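Local coordinates for FHA domain-containing protein DDL (Arabidopsis thaliana, PDB 3VPY), which probably recognises phosphothreonine on Dicer-like1 through its forkhead-associated (FHA) domain, at residues F42-R46 and S57-Q61. Residues are numbered along the deposited sequence; the frame is centred on the assembly and turned at random.
Sequences FGRER and SCSKQ
Lys60 O accepts a hydrogen bond from Glu45 N on a lone pair at 3.1 Å, and Gly43 CA makes a C-H...O contact with the same oxygen at 3.2 Å. The amide of Arg44 gives a nearly straight hydrogen bond (165°) to Ser59 O, 2.9 Å from Arg44 N. Gly43 lies so close to 57-61 that a CB there would collide with Lys60 O. The Arg44 side chain bends at chi3 (71°) and brings NH1 to Cys58 O at 2.9 Å, the oxygen lying at the edge of the guanidinium and in its plane. Gly43-Arg44 and Ser59 match the GR and SxxH signatures of FHA domains, whose arginine and serine typically bind the phosphate of phosphothreonine; the contact probably shapes the recognition cleft, between the end of strand 39-43 and the loop before strand 63-73. A leucine in place of Arg44 would probably leave Cys58 O without this bond and strip a positive charge from the cleft. Lys60 passes between Arg44 and Glu45: its CG nears Arg44 NH2, and Glu45, CG anti to its amide nitrogen (chi1 -177°), rests OE1 3.3 Å from Lys60 CE. Glu45 OE1 and Lys60 NZ, 4.4 Å apart, form no salt bridge.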
ATOM      1  N   PHE A  42      -9.135  -2.104   2.405  1.00 13.26           N
ATOM      2  CA  PHE A  42      -9.786  -2.274   1.101  1.00 13.42           C
ATOM      3  C   PHE A  42     -10.846  -3.352   1.221  1.00 13.78           C
ATOM      4  O   PHE A  42     -10.583  -4.444   1.732  1.00 14.11           O
ATOM      5  CB  PHE A  42      -8.769  -2.737   0.067  1.00 13.29           C
ATOM      6  CG  PHE A  42      -7.686  -1.724  -0.202  1.00 13.14           C
ATOM      7  CD1 PHE A  42      -7.744  -0.930  -1.352  1.00 13.68           C
ATOM      8  CD2 PHE A  42      -6.635  -1.543   0.698  1.00 13.83           C
ATOM      9  CE1 PHE A  42      -6.740   0.023  -1.611  1.00 15.46           C
ATOM     10  CE2 PHE A  42      -5.630  -0.570   0.475  1.00 14.23           C
ATOM     11  CZ  PHE A  42      -5.681   0.209  -0.686  1.00 14.71           C
ATOM     12  N   GLY A  43     -12.038  -3.067   0.721  1.00 13.22           N
ATOM     13  CA  GLY A  43     -13.077  -4.078   0.764  1.00 13.74           C
ATOM     14  C   GLY A  43     -14.373  -3.634   0.154  1.00 15.18           C
ATOM     15  O   GLY A  43     -14.564  -2.449  -0.146  1.00 15.09           O
ATOM     16  N   ARG A  44     -15.250  -4.609  -0.055  1.00 15.31           N
ATOM     17  CA  ARG A  44     -16.550  -4.342  -0.685  1.00 17.83           C
ATOM     18  C   ARG A  44     -17.542  -3.666   0.264  1.00 18.20           C
ATOM     19  O   ARG A  44     -18.498  -3.011  -0.185  1.00 18.47           O
ATOM     20  CB  ARG A  44     -17.118  -5.644  -1.254  1.00 17.53           C
ATOM     21  CG  ARG A  44     -17.906  -5.484  -2.566  1.00 20.12           C
ATOM     22  CD  ARG A  44     -18.538  -6.811  -3.000  1.00 19.74           C
ATOM     23  NE  ARG A  44     -19.651  -7.152  -2.094  1.00 25.09           N
ATOM     24  CZ  ARG A  44     -19.601  -8.072  -1.131  1.00 24.42           C
ATOM     25  NH1 ARG A  44     -18.523  -8.836  -0.952  1.00 20.40           N
ATOM     26  NH2 ARG A  44     -20.652  -8.242  -0.345  1.00 26.04           N
ATOM     27  N   GLU A  45     -17.318  -3.804   1.571  1.00 18.77           N
ATOM     28  CA  GLU A  45     -18.248  -3.236   2.564  1.00 20.21           C
ATOM     29  C   GLU A  45     -17.990  -1.740   2.784  1.00 20.72           C
ATOM     30  O   GLU A  45     -17.074  -1.356   3.491  1.00 19.71           O
ATOM     31  CB  GLU A  45     -18.169  -4.019   3.877  1.00 20.76           C
ATOM     32  CG  GLU A  45     -19.147  -3.534   4.938  1.00 24.65           C
ATOM     33  CD  GLU A  45     -19.227  -4.466   6.132  1.00 30.76           C
ATOM     34  OE1 GLU A  45     -18.595  -5.546   6.103  1.00 32.48           O
ATOM     35  OE2 GLU A  45     -19.916  -4.111   7.115  1.00 32.31           O
ATOM     36  N   ARG A  46     -18.808  -0.905   2.150  1.00 21.89           N
ATOM     37  CA  ARG A  46     -18.595   0.545   2.169  1.00 23.28           C
ATOM     38  C   ARG A  46     -18.690   1.168   3.566  1.00 24.31           C
ATOM     39  O   ARG A  46     -18.090   2.219   3.805  1.00 25.37           O
ATOM     40  CB  ARG A  46     -19.516   1.254   1.159  1.00 23.61           C
ATOM     41  CG  ARG A  46     -19.145   0.918  -0.280  1.00 25.07           C
ATOM     42  CD  ARG A  46     -19.849   1.811  -1.290  1.00 30.01           C
ATOM     43  NE  ARG A  46     -19.065   1.925  -2.515  1.00 30.83           N
ATOM     44  CZ  ARG A  46     -18.355   2.995  -2.874  1.00 30.53           C
ATOM     45  NH1 ARG A  46     -18.325   4.085  -2.111  1.00 30.78           N
ATOM     46  NH2 ARG A  46     -17.676   2.979  -4.013  1.00 29.52           N
ATOM     47  N   SER A  57     -16.294  -9.699  -7.140  1.00 13.49           N
ATOM     48  CA  SER A  57     -15.370 -10.793  -6.736  1.00 14.00           C
ATOM     49  C   SER A  57     -14.657 -10.478  -5.428  1.00 14.27           C
ATOM     50  O   SER A  57     -13.975 -11.340  -4.852  1.00 15.16           O
ATOM     51  CB  SER A  57     -14.345 -11.091  -7.832  1.00 13.96           C
ATOM     52  OG  SER A  57     -13.513  -9.983  -8.065  1.00 14.07           O
ATOM     53  N   CYS A  58     -14.771  -9.242  -4.975  1.00 14.17           N
ATOM     54  CA  CYS A  58     -14.035  -8.793  -3.782  1.00 14.23           C
ATOM     55  C   CYS A  58     -14.751  -9.112  -2.475  1.00 13.69           C
ATOM     56  O   CYS A  58     -15.966  -9.056  -2.393  1.00 15.24           O
ATOM     57  CB  CYS A  58     -13.800  -7.295  -3.847  1.00 13.92           C
ATOM     58  SG  CYS A  58     -12.683  -6.852  -5.215  1.00 16.62           S
ATOM     59  N   SER A  59     -13.981  -9.410  -1.437  1.00 13.36           N
ATOM     60  CA  SER A  59     -14.563  -9.738  -0.125  1.00 13.34           C
ATOM     61  C   SER A  59     -14.944  -8.455   0.619  1.00 13.55           C
ATOM     62  O   SER A  59     -14.460  -7.363   0.274  1.00 13.47           O
ATOM     63  CB  SER A  59     -13.552 -10.560   0.688  1.00 14.42           C
ATOM     64  OG  SER A  59     -13.146 -11.745  -0.028  1.00 14.47           O
ATOM     65  N   LYS A  60     -15.827  -8.577   1.616  1.00 14.08           N
ATOM     66  CA  LYS A  60     -16.283  -7.429   2.411  1.00 15.28           C
ATOM     67  C   LYS A  60     -15.117  -6.646   3.024  1.00 14.97           C
ATOM     68  O   LYS A  60     -15.053  -5.408   2.968  1.00 15.07           O
ATOM     69  CB  LYS A  60     -17.229  -7.926   3.502  1.00 16.69           C
ATOM     70  CG  LYS A  60     -18.608  -8.326   2.982  1.00 18.96           C
ATOM     71  CD  LYS A  60     -19.422  -8.978   4.076  1.00 23.39           C
ATOM     72  CE  LYS A  60     -20.365  -8.001   4.703  1.00 29.34           C
ATOM     73  NZ  LYS A  60     -21.456  -8.756   5.369  1.00 29.87           N
ATOM     74  N   GLN A  61     -14.183  -7.398   3.600  1.00 15.16           N
ATOM     75  CA  GLN A  61     -12.893  -6.882   4.057  1.00 14.98           C
ATOM     76  C   GLN A  61     -11.808  -7.736   3.393  1.00 15.09           C
ATOM     77  O   GLN A  61     -11.617  -8.918   3.733  1.00 15.15           O
ATOM     78  CB  GLN A  61     -12.789  -6.967   5.589  1.00 16.11           C
ATOM     79  CG  GLN A  61     -13.868  -6.188   6.336  1.00 17.30           C
ATOM     80  CD  GLN A  61     -13.686  -6.232   7.846  1.00 18.26           C
ATOM     81  OE1 GLN A  61     -12.585  -6.027   8.343  1.00 20.39           O
ATOM     82  NE2 GLN A  61     -14.776  -6.464   8.575  1.00 21.36           N
TER